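PDB 5MQ8: uncharacterized protein YacP from Bacillus subtilis, which is probably an endoribonuclease of the PIN clan that takes part in ribosome-dependent mRNA decay. Local coordinates for residues E156-K159 / T160-K163. Sequence-based numbering, arbitrary orientation.
Sequences EVLK and TFEK
The ring of Phe161 meets Leu158 one turn back along the same helix, methyl CD1 approaching ring atom CD2 obliquely at 4.4 Å, while Arg138 of the second subunit packs on Phe161 too. Both residues are buried and pack on that subunit, so large apolar side chains suit them. The other flat groups are carboxylates. That of Glu162 lies against Leu158, where OE2 comes to 4.0 Å from the branch carbon CG; an acid suits the place because the same OE2 forms a salt bridge with Arg68 and a hydrogen bond with Ser42, both of the second subunit. The carboxylate of Glu156 turns the other way, its chain bent at chi2 (57°) so that OE1 heads down the helix toward Lys163.

One water sits between Glu156 and Lys163. It donates to Glu156 OE1 and to Thr160 OG1 and accepts from Lys163 NZ, each at 2.7 Å, linking an acid and a base whose OE1 and NZ stay 4.0 Å apart, too far for a direct salt bridge. Lysine suits this place because its long chain can run back past the carbonyl of Lys159 to reach the water. Threonine suits its own because, with OG1 beside the backbone N (chi1 -49°), the hydroxyl can give its proton to Glu156 O at 2.8 Å. That oxygen also takes the helical bond from Thr160 N, 3.1 Å away, the two donors coming from opposite faces of the carbonyl plane.

Helix 151-165 stands well away from the parallel sheet of the PIN-like domain. The water links turns within it, whereas mixed packing meets the neighbouring chain: Leu158 and Phe161 against arginines, Val157 on Leu153, and the polar bonds of Glu162. Glu156, packing on Ala152 of that chain, belongs to both.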
loop_
_atom_site.group_PDB
_atom_site.type_symbol
_atom_site.label_atom_id
_atom_site.label_comp_id
_atom_site.label_asym_id
_atom_site.label_seq_id
_atom_site.Cartn_x
_atom_site.Cartn_y
_atom_site.Cartn_z
ATOM N N GLU A 156 2.171 -3.959 -1.777
ATOM C CA GLU A 156 2.348 -3.589 -0.367
ATOM C C GLU A 156 1.254 -4.222 0.526
ATOM O O GLU A 156 1.565 -4.673 1.624
ATOM C CB GLU A 156 2.433 -2.058 -0.202
ATOM C CG GLU A 156 3.093 -1.620 1.084
ATOM C CD GLU A 156 4.502 -2.139 1.306
ATOM O OE1 GLU A 156 4.730 -2.754 2.368
ATOM O OE2 GLU A 156 5.366 -1.963 0.418
ATOM N N VAL A 157 -0.004 -4.293 0.037
ATOM C CA VAL A 157 -1.122 -4.964 0.732
ATOM C C VAL A 157 -0.732 -6.454 0.928
ATOM O O VAL A 157 -0.805 -6.977 2.046
ATOM C CB VAL A 157 -2.476 -4.822 -0.039
ATOM C CG1 VAL A 157 -3.553 -5.774 0.506
ATOM C CG2 VAL A 157 -2.980 -3.382 -0.020
ATOM N N LEU A 158 -0.296 -7.106 -0.167
ATOM C CA LEU A 158 0.120 -8.502 -0.178
ATOM C C LEU A 158 1.285 -8.772 0.779
ATOM O O LEU A 158 1.222 -9.748 1.525
ATOM C CB LEU A 158 0.425 -8.982 -1.617
ATOM C CG LEU A 158 0.648 -10.479 -1.812
ATOM C CD1 LEU A 158 -0.525 -11.302 -1.234
ATOM C CD2 LEU A 158 0.837 -10.816 -3.301
ATOM N N LYS A 159 2.313 -7.892 0.784
ATOM C CA LYS A 159 3.453 -7.986 1.702
ATOM C C LYS A 159 3.006 -7.942 3.169
ATOM O O LYS A 159 3.502 -8.733 3.969
ATOM C CB LYS A 159 4.473 -6.885 1.436
ATOM C CG LYS A 159 5.468 -7.200 0.326
ATOM C CD LYS A 159 6.389 -6.009 0.091
ATOM C CE LYS A 159 7.865 -6.330 0.210
ATOM N NZ LYS A 159 8.717 -5.118 0.039
ATOM N N THR A 160 2.046 -7.052 3.506
ATOM C CA THR A 160 1.472 -6.919 4.846
ATOM C C THR A 160 0.722 -8.213 5.256
ATOM O O THR A 160 0.822 -8.631 6.414
ATOM C CB THR A 160 0.572 -5.673 4.930
ATOM O OG1 THR A 160 1.269 -4.545 4.401
ATOM C CG2 THR A 160 0.136 -5.361 6.355
ATOM N N PHE A 161 -0.029 -8.821 4.310
ATOM C CA PHE A 161 -0.793 -10.062 4.530
ATOM C C PHE A 161 0.161 -11.218 4.847
ATOM O O PHE A 161 -0.099 -11.996 5.757
ATOM C CB PHE A 161 -1.680 -10.395 3.306
ATOM C CG PHE A 161 -2.379 -11.737 3.346
ATOM C CD1 PHE A 161 -3.553 -11.910 4.074
ATOM C CD2 PHE A 161 -1.884 -12.822 2.626
ATOM C CE1 PHE A 161 -4.208 -13.151 4.101
ATOM C CE2 PHE A 161 -2.532 -14.063 2.659
ATOM C CZ PHE A 161 -3.690 -14.218 3.398
ATOM N N GLU A 162 1.262 -11.304 4.099
ATOM C CA GLU A 162 2.278 -12.333 4.260
ATOM C C GLU A 162 3.077 -12.141 5.548
ATOM O O GLU A 162 3.376 -13.132 6.214
ATOM C CB GLU A 162 3.195 -12.380 3.044
ATOM C CG GLU A 162 2.485 -12.869 1.795
ATOM C CD GLU A 162 3.260 -12.671 0.507
ATOM O OE1 GLU A 162 4.136 -11.779 0.459
ATOM O OE2 GLU A 162 2.984 -13.405 -0.465
ATOM N N LYS A 163 3.399 -10.870 5.909
ATOM C CA LYS A 163 4.095 -10.517 7.156
ATOM C C LYS A 163 3.242 -10.992 8.338
ATOM O O LYS A 163 3.763 -11.682 9.213
ATOM C CB LYS A 163 4.325 -9.001 7.255
ATOM C CG LYS A 163 5.735 -8.566 6.901
ATOM C CD LYS A 163 5.852 -7.054 6.894
ATOM C CE LYS A 163 6.197 -6.528 5.528
ATOM N NZ LYS A 163 5.987 -5.062 5.439
HETATM O O HOH W 1 3.788 -3.564 4.766
#